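Local coordinates for protein xylosidase (Xanthomonas axonopodis pv. citri, PDB 6XN2) that probably hydrolyses xylo-oligosaccharides as a family 43 glycoside hydrolase, binding xylose units in a pocket of a calcium-containing beta-propeller, at residues D249-R254 / T274-R279; A123-K128 / E224-L229. One frame throughout, in Å; residues are numbered along the deposited sequence.

Interaction 1. Residues D249-R254 / T274-R279; sequences DDHARR and TGDTHR
The H251 ring meets D276 at its edge and R254 on one face: D276 OD2 lies in the ring plane beside ND1, while R254 NH2 sits 3.3 Å above the plane, offset toward the rim. The R254 guanidinium carries H251 CA on one face and has D276 OD1 and T274 O near its plane at the edge. The R279 guanidinium instead turns a face to the backbone: A252 O lies 3.0 Å above the plane of the R279 guanidinium, over its centre, where the N-H bonds of NE and NH1 are badly angled for hydrogen bonding.

D276 takes a different partner on each oxygen. H251 ND1 donates to the syn lone pair of D276 OD2 over 2.8 Å, in a fairly straight bond (161°). The ring and carboxylate planes are 49° apart. R254 NH2 reaches D276 OD1 from above the carboxylate plane, a salt bridge of 3.0 Å. The R254 chain folds at chi2 (86°), carrying the guanidinium back across its own segment to D276. R254 NH1 donates to T274 O (3.0 Å), approaching above the carbonyl plane.

Next to this group, within 274-279, T274 OG1 donates to T277 OG1, and T277 OG1 donates across the contact to H251 O (2.6 Å). R279 N donates to T274 OG1 at the start of this series.

Farther out, R253 grips D250 OD2 with NE and NH2, and its NH1 pairs with E241. The two loops, which precede strands 257-264 and 280-285, are thus joined mainly by polar bonds. With R254 and H251 both donating to it, D276 is probably held as the carboxylate, its charge partly offset by the arginine.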
ATOM      1  N   ASP A 249       7.850 -20.020   6.110  1.00 25.01           N
ATOM      2  CA  ASP A 249       8.015 -20.757   4.885  1.00 30.51           C
ATOM      3  C   ASP A 249       6.758 -20.861   4.023  1.00 30.95           C
ATOM      4  O   ASP A 249       6.755 -21.552   3.061  1.00 30.22           O
ATOM      5  CB  ASP A 249       8.650 -22.120   5.123  1.00 27.48           C
ATOM      6  CG  ASP A 249       7.862 -22.983   6.024  1.00 30.70           C
ATOM      7  OD1 ASP A 249       6.708 -22.699   6.293  1.00 29.78           O
ATOM      8  OD2 ASP A 249       8.413 -23.976   6.459  1.00 30.73           O
ATOM      9  N   ASP A 250       5.712 -20.149   4.398  1.00 29.33           N
ATOM     10  CA  ASP A 250       4.471 -20.114   3.678  1.00 32.41           C
ATOM     11  C   ASP A 250       4.415 -18.861   2.844  1.00 31.90           C
ATOM     12  O   ASP A 250       3.657 -18.009   3.101  1.00 30.01           O
ATOM     13  CB  ASP A 250       3.301 -20.164   4.637  1.00 30.67           C
ATOM     14  CG  ASP A 250       1.994 -20.325   3.952  1.00 32.70           C
ATOM     15  OD1 ASP A 250       1.975 -20.401   2.757  1.00 34.88           O
ATOM     16  OD2 ASP A 250       0.981 -20.362   4.601  1.00 33.28           O
ATOM     17  N   HIS A 251       5.184 -18.806   1.770  1.00 29.80           N
ATOM     18  CA  HIS A 251       5.224 -17.638   0.903  1.00 29.68           C
ATOM     19  C   HIS A 251       3.969 -17.371   0.063  1.00 31.54           C
ATOM     20  O   HIS A 251       3.824 -16.329  -0.464  1.00 31.37           O
ATOM     21  CB  HIS A 251       6.447 -17.640   0.007  1.00 28.26           C
ATOM     22  CG  HIS A 251       7.739 -17.633   0.743  1.00 28.41           C
ATOM     23  ND1 HIS A 251       8.919 -17.278   0.161  1.00 31.54           N
ATOM     24  CD2 HIS A 251       8.033 -17.931   2.019  1.00 31.87           C
ATOM     25  CE1 HIS A 251       9.888 -17.366   1.042  1.00 30.86           C
ATOM     26  NE2 HIS A 251       9.374 -17.765   2.176  1.00 27.08           N
ATOM     27  N   ALA A 252       3.086 -18.339  -0.036  1.00 29.74           N
ATOM     28  CA  ALA A 252       1.839 -18.208  -0.714  1.00 32.38           C
ATOM     29  C   ALA A 252       0.909 -17.296   0.053  1.00 34.95           C
ATOM     30  O   ALA A 252       0.147 -16.621  -0.531  1.00 32.40           O
ATOM     31  CB  ALA A 252       1.213 -19.553  -0.849  1.00 32.76           C
ATOM     32  N   ARG A 253       1.013 -17.271   1.370  1.00 28.87           N
ATOM     33  CA  ARG A 253       0.141 -16.457   2.189  1.00 29.95           C
ATOM     34  C   ARG A 253       0.754 -15.423   3.142  1.00 30.41           C
ATOM     35  O   ARG A 253       0.117 -14.484   3.472  1.00 27.36           O
ATOM     36  CB  ARG A 253      -0.767 -17.372   2.997  1.00 32.83           C
ATOM     37  CG  ARG A 253      -1.466 -18.439   2.198  1.00 29.59           C
ATOM     38  CD  ARG A 253      -2.413 -19.249   3.032  1.00 30.47           C
ATOM     39  NE  ARG A 253      -1.703 -20.145   3.897  1.00 30.21           N
ATOM     40  CZ  ARG A 253      -2.278 -20.967   4.740  1.00 34.91           C
ATOM     41  NH1 ARG A 253      -3.574 -21.012   4.824  1.00 32.70           N
ATOM     42  NH2 ARG A 253      -1.550 -21.735   5.490  1.00 31.51           N
ATOM     43  N   ARG A 254       1.984 -15.639   3.583  1.00 26.91           N
ATOM     44  CA  ARG A 254       2.583 -14.732   4.588  1.00 29.78           C
ATOM     45  C   ARG A 254       2.797 -13.324   4.033  1.00 29.40           C
ATOM     46  O   ARG A 254       3.067 -13.177   2.872  1.00 28.27           O
ATOM     47  CB  ARG A 254       3.863 -15.311   5.188  1.00 29.88           C
ATOM     48  CG  ARG A 254       5.034 -15.386   4.230  1.00 32.96           C
ATOM     49  CD  ARG A 254       5.841 -14.140   4.156  1.00 50.43           C
ATOM     50  NE  ARG A 254       6.932 -14.282   3.225  1.00 61.74           N
ATOM     51  CZ  ARG A 254       6.817 -14.104   1.928  1.00 57.79           C
ATOM     52  NH1 ARG A 254       5.653 -13.787   1.411  1.00 64.08           N
ATOM     53  NH2 ARG A 254       7.857 -14.238   1.146  1.00 41.28           N
ATOM     54  N   THR A 274       2.093 -10.487  -1.248  1.00 25.01           N
ATOM     55  CA  THR A 274       2.860 -11.637  -0.820  1.00 26.20           C
ATOM     56  C   THR A 274       4.237 -11.672  -1.433  1.00 27.79           C
ATOM     57  O   THR A 274       4.979 -12.583  -1.269  1.00 30.22           O
ATOM     58  CB  THR A 274       2.187 -12.950  -1.123  1.00 27.40           C
ATOM     59  OG1 THR A 274       2.060 -13.089  -2.517  1.00 28.81           O
ATOM     60  CG2 THR A 274       0.867 -13.034  -0.460  1.00 28.73           C
ATOM     61  N   GLY A 275       4.556 -10.640  -2.146  1.00 26.37           N
ATOM     62  CA  GLY A 275       5.884 -10.493  -2.715  1.00 23.97           C
ATOM     63  C   GLY A 275       6.288 -11.512  -3.765  1.00 29.39           C
ATOM     64  O   GLY A 275       5.938 -11.372  -4.946  1.00 28.43           O
ATOM     65  N   ASP A 276       7.026 -12.523  -3.336  1.00 26.29           N
ATOM     66  CA  ASP A 276       7.544 -13.515  -4.258  1.00 27.49           C
ATOM     67  C   ASP A 276       6.564 -14.468  -4.871  1.00 31.67           C
ATOM     68  O   ASP A 276       6.927 -15.220  -5.734  1.00 29.52           O
ATOM     69  CB  ASP A 276       8.769 -14.244  -3.722  1.00 28.51           C
ATOM     70  CG  ASP A 276       8.493 -15.049  -2.486  1.00 33.79           C
ATOM     71  OD1 ASP A 276       7.538 -14.764  -1.794  1.00 28.48           O
ATOM     72  OD2 ASP A 276       9.266 -15.950  -2.232  1.00 28.27           O
ATOM     73  N   THR A 277       5.331 -14.442  -4.398  1.00 28.39           N
ATOM     74  CA  THR A 277       4.284 -15.232  -4.964  1.00 29.37           C
ATOM     75  C   THR A 277       3.274 -14.339  -5.674  1.00 31.29           C
ATOM     76  O   THR A 277       2.279 -14.772  -6.126  1.00 27.81           O
ATOM     77  CB  THR A 277       3.630 -16.178  -3.990  1.00 32.39           C
ATOM     78  OG1 THR A 277       3.175 -15.455  -2.873  1.00 27.40           O
ATOM     79  CG2 THR A 277       4.616 -17.207  -3.567  1.00 25.12           C
ATOM     80  N   HIS A 278       3.575 -13.072  -5.698  1.00 27.91           N
ATOM     81  CA  HIS A 278       2.839 -12.105  -6.460  1.00 27.11           C
ATOM     82  C   HIS A 278       1.369 -11.884  -6.333  1.00 30.10           C
ATOM     83  O   HIS A 278       0.766 -11.481  -7.272  1.00 28.96           O
ATOM     84  CB  HIS A 278       3.210 -12.266  -7.926  1.00 29.34           C
ATOM     85  CG  HIS A 278       4.672 -12.353  -8.152  1.00 28.21           C
ATOM     86  ND1 HIS A 278       5.450 -11.274  -8.472  1.00 28.77           N
ATOM     87  CD2 HIS A 278       5.510 -13.395  -8.054  1.00 32.09           C
ATOM     88  CE1 HIS A 278       6.696 -11.667  -8.595  1.00 29.59           C
ATOM     89  NE2 HIS A 278       6.755 -12.943  -8.342  1.00 28.56           N
ATOM     90  N   ARG A 279       0.806 -12.104  -5.166  1.00 24.81           N
ATOM     91  CA  ARG A 279      -0.577 -11.832  -4.984  1.00 29.36           C
ATOM     92  C   ARG A 279      -0.906 -10.826  -3.945  1.00 28.73           C
ATOM     93  O   ARG A 279      -0.126 -10.529  -3.125  1.00 25.47           O
ATOM     94  CB  ARG A 279      -1.330 -13.048  -4.543  1.00 31.97           C
ATOM     95  CG  ARG A 279      -0.703 -14.358  -4.849  1.00 38.82           C
ATOM     96  CD  ARG A 279      -1.183 -15.311  -3.794  1.00 53.15           C
ATOM     97  NE  ARG A 279      -0.522 -16.556  -3.892  1.00 55.75           N
ATOM     98  CZ  ARG A 279      -0.904 -17.655  -3.291  1.00 65.61           C
ATOM     99  NH1 ARG A 279      -1.959 -17.674  -2.516  1.00 57.71           N
ATOM    100  NH2 ARG A 279      -0.204 -18.751  -3.486  1.00 77.66           N
TER

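Interaction 2. Residues A123-K128 / E224-L229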
ATOM      1  N   ALA A 123      -4.390  10.869   4.944  1.00 28.97           N
ATOM      2  CA  ALA A 123      -5.467  10.885   5.919  1.00 25.35           C
ATOM      3  C   ALA A 123      -5.944  12.313   6.131  1.00 26.49           C
ATOM      4  O   ALA A 123      -5.223  13.268   5.835  1.00 25.67           O
ATOM      5  CB  ALA A 123      -5.012  10.276   7.244  1.00 26.36           C
ATOM      6  N   GLN A 124      -7.163  12.458   6.640  1.00 25.65           N
ATOM      7  CA  GLN A 124      -7.682  13.774   6.982  1.00 27.30           C
ATOM      8  C   GLN A 124      -8.163  13.817   8.421  1.00 29.24           C
ATOM      9  O   GLN A 124      -8.709  12.843   8.943  1.00 27.46           O
ATOM     10  CB  GLN A 124      -8.821  14.176   6.045  1.00 28.36           C
ATOM     11  CG  GLN A 124      -8.394  14.439   4.606  1.00 29.64           C
ATOM     12  CD  GLN A 124      -9.469  15.145   3.805  1.00 29.19           C
ATOM     13  OE1 GLN A 124     -10.657  14.850   3.942  1.00 31.96           O
ATOM     14  NE2 GLN A 124      -9.061  16.092   2.972  1.00 29.64           N
ATOM     15  N   ARG A 125      -7.978  14.972   9.029  1.00 30.00           N
ATOM     16  CA  ARG A 125      -8.430  15.268  10.360  1.00 29.06           C
ATOM     17  C   ARG A 125      -8.322  16.754  10.581  1.00 31.57           C
ATOM     18  O   ARG A 125      -7.430  17.369  10.124  1.00 30.06           O
ATOM     19  CB  ARG A 125      -7.673  14.535  11.453  1.00 31.37           C
ATOM     20  CG  ARG A 125      -8.498  14.254  12.693  1.00 35.74           C
ATOM     21  CD  ARG A 125      -7.653  13.691  13.802  1.00 32.89           C
ATOM     22  NE  ARG A 125      -8.411  13.131  14.891  1.00 38.60           N
ATOM     23  CZ  ARG A 125      -8.840  13.822  15.937  1.00 49.90           C
ATOM     24  NH1 ARG A 125      -9.505  13.218  16.890  1.00 47.92           N
ATOM     25  NH2 ARG A 125      -8.607  15.113  16.039  1.00 48.06           N
ATOM     26  N   ASN A 126      -9.298  17.293  11.270  1.00 33.67           N
ATOM     27  CA  ASN A 126      -9.353  18.695  11.627  1.00 32.16           C
ATOM     28  C   ASN A 126      -9.172  19.636  10.466  1.00 30.82           C
ATOM     29  O   ASN A 126      -8.589  20.645  10.611  1.00 31.81           O
ATOM     30  CB  ASN A 126      -8.339  18.997  12.723  1.00 32.70           C
ATOM     31  CG  ASN A 126      -8.473  18.095  13.916  1.00 40.20           C
ATOM     32  OD1 ASN A 126      -7.661  17.235  14.154  1.00 38.04           O
ATOM     33  ND2 ASN A 126      -9.496  18.318  14.680  1.00 39.98           N
ATOM     34  N   GLY A 127      -9.691  19.285   9.304  1.00 30.36           N
ATOM     35  CA  GLY A 127      -9.578  20.123   8.120  1.00 26.76           C
ATOM     36  C   GLY A 127      -8.225  20.058   7.434  1.00 30.49           C
ATOM     37  O   GLY A 127      -8.008  20.695   6.402  1.00 28.83           O
ATOM     38  N   LYS A 128      -7.315  19.280   8.010  1.00 26.87           N
ATOM     39  CA  LYS A 128      -5.983  19.106   7.453  1.00 26.23           C
ATOM     40  C   LYS A 128      -5.925  17.802   6.683  1.00 28.08           C
ATOM     41  O   LYS A 128      -6.686  16.885   6.961  1.00 26.85           O
ATOM     42  CB  LYS A 128      -4.924  19.097   8.556  1.00 26.68           C
ATOM     43  CG  LYS A 128      -4.966  20.320   9.478  1.00 28.30           C
ATOM     44  CD  LYS A 128      -4.410  21.541   8.785  1.00 27.48           C
ATOM     45  CE  LYS A 128      -4.595  22.780   9.648  1.00 25.80           C
ATOM     46  NZ  LYS A 128      -3.957  23.993   9.036  1.00 28.80           N
ATOM     47  N   GLU A 224      -4.078  12.258  18.028  1.00 30.15           N
ATOM     48  CA  GLU A 224      -5.004  13.213  17.464  1.00 34.44           C
ATOM     49  C   GLU A 224      -4.337  14.276  16.607  1.00 32.72           C
ATOM     50  O   GLU A 224      -4.910  14.795  15.717  1.00 31.37           O
ATOM     51  CB  GLU A 224      -5.849  13.861  18.562  1.00 38.12           C
ATOM     52  CG  GLU A 224      -5.043  14.739  19.489  1.00 52.01           C
ATOM     53  CD  GLU A 224      -5.797  15.204  20.724  1.00 68.79           C
ATOM     54  OE1 GLU A 224      -7.008  15.450  20.640  1.00 75.54           O
ATOM     55  OE2 GLU A 224      -5.166  15.345  21.772  1.00 71.93           O
ATOM     56  N   ARG A 225      -3.087  14.648  16.878  1.00 29.65           N
ATOM     57  CA  ARG A 225      -2.310  15.609  16.063  1.00 33.02           C
ATOM     58  C   ARG A 225      -1.828  14.995  14.736  1.00 29.15           C
ATOM     59  O   ARG A 225      -1.276  15.734  13.983  1.00 30.40           O
ATOM     60  CB  ARG A 225      -1.138  16.141  16.875  1.00 31.83           C
ATOM     61  CG  ARG A 225       0.015  15.168  16.982  1.00 33.08           C
ATOM     62  CD  ARG A 225       1.031  15.655  17.980  1.00 37.54           C
ATOM     63  NE  ARG A 225       1.499  16.987  17.691  1.00 41.22           N
ATOM     64  CZ  ARG A 225       2.647  17.479  18.092  1.00 41.56           C
ATOM     65  NH1 ARG A 225       3.481  16.730  18.775  1.00 45.16           N
ATOM     66  NH2 ARG A 225       2.970  18.712  17.793  1.00 39.09           N
ATOM     67  N   MET A 226      -1.954  13.677  14.556  1.00 29.50           N
ATOM     68  CA  MET A 226      -1.701  12.931  13.346  1.00 27.50           C
ATOM     69  C   MET A 226      -0.305  12.771  12.883  1.00 31.86           C
ATOM     70  O   MET A 226      -0.046  11.972  12.046  1.00 29.74           O
ATOM     71  CB  MET A 226      -2.567  13.430  12.193  1.00 27.24           C
ATOM     72  CG  MET A 226      -4.038  13.385  12.465  1.00 30.49           C
ATOM     73  SD  MET A 226      -4.644  11.721  12.398  1.00 31.07           S
ATOM     74  CE  MET A 226      -4.749  11.549  10.632  1.00 26.99           C
ATOM     75  N   ILE A 227       0.599  13.526  13.444  1.00 29.65           N
ATOM     76  CA  ILE A 227       1.981  13.437  12.976  1.00 27.04           C
ATOM     77  C   ILE A 227       2.849  12.618  13.942  1.00 28.66           C
ATOM     78  O   ILE A 227       4.047  12.440  13.717  1.00 28.98           O
ATOM     79  CB  ILE A 227       2.592  14.833  12.779  1.00 30.43           C
ATOM     80  CG1 ILE A 227       2.687  15.563  14.118  1.00 33.01           C
ATOM     81  CG2 ILE A 227       1.771  15.641  11.781  1.00 30.62           C
ATOM     82  CD1 ILE A 227       3.318  16.918  14.001  1.00 34.59           C
ATOM     83  N   ASP A 228       2.205  12.063  14.951  1.00 28.79           N
ATOM     84  CA  ASP A 228       2.906  11.201  15.922  1.00 28.83           C
ATOM     85  C   ASP A 228       2.048   9.981  16.218  1.00 28.18           C
ATOM     86  O   ASP A 228       0.868  10.074  16.117  1.00 27.37           O
ATOM     87  CB  ASP A 228       3.133  11.919  17.246  1.00 28.69           C
ATOM     88  CG  ASP A 228       4.107  13.061  17.155  1.00 35.89           C
ATOM     89  OD1 ASP A 228       5.139  12.893  16.577  1.00 38.35           O
ATOM     90  OD2 ASP A 228       3.813  14.086  17.696  1.00 46.49           O
ATOM     91  N   LEU A 229       2.675   8.880  16.587  1.00 26.86           N
ATOM     92  CA  LEU A 229       1.935   7.730  17.000  1.00 23.97           C
ATOM     93  C   LEU A 229       1.436   7.978  18.399  1.00 30.34           C
ATOM     94  O   LEU A 229       2.037   8.673  19.139  1.00 28.02           O
ATOM     95  CB  LEU A 229       2.811   6.494  17.044  1.00 28.64           C
ATOM     96  CG  LEU A 229       3.679   6.194  15.859  1.00 27.93           C
ATOM     97  CD1 LEU A 229       4.349   4.874  16.097  1.00 25.80           C
ATOM     98  CD2 LEU A 229       2.833   6.142  14.633  1.00 25.77           C
TER
HETATM   99  O   HOH W   1      -5.417  16.779  13.058  1.00 36.11           O
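M226 packs against A123 and R125 in the close, apolar part of this contact, while E224 and N126 flank a wetter margin. The M226 chain bends at both chi2 (-74°) and chi3 (-79°), which brings its methyl round to A123, CE lying 3.6 Å from A123 CB. The sulfur rests alongside the arginine stem, M226 SD to R125 CD being 3.9 Å. Both A123 and M226 are buried, and H181 of strand 181-185 touches their side chains as well.

The exposed side touches too, but without a direct polar bond between the segments. R125 runs out extended from CG to NE, its CD 3.5 Å from E224 O, and lays one face of its guanidinium over E224 CB. The carboxylate of E224 takes no part in a salt bridge with it: R125 NH2 and E224 OE1 are 4.9 Å apart. R125 NH2 is instead held by N126 OD1 (3.0 Å), which lies in the guanidinium plane and fixes how the group is turned. A water donates to N126 OD1 and, by a weak bond, to E224 O, so turn and loop are bridged only tenuously.

Residues R125 to K128 form a type I' beta turn, closed by reciprocal backbone bonds between R125 and K128. It is the tight turn of a beta hairpin joining strands 121-125 and 128-136, here packed against the 224-229 loop beside it.

In the fold
Both contacts are partly buried and lie on opposite sides of the chain's centre, with interaction centres 33 Å apart and no atoms touching. Interaction 1 joins the loop between strands 234-239 and 257-264 to the turn between strands 267-273 and 280-285, at one propeller blade and the connection leading into it. Interaction 2 packs the 121-125/128-136 hairpin of one blade against the loop between strands 218-221 and 234-239 of the next. Charged and hydroxyl groups bond directly across interaction 1, whereas interaction 2 rests on M226 packed against A123 and the R125 stem, with a weak water bridge at its exposed margin. The D276 side chain is about 11 Å from a bound xylose.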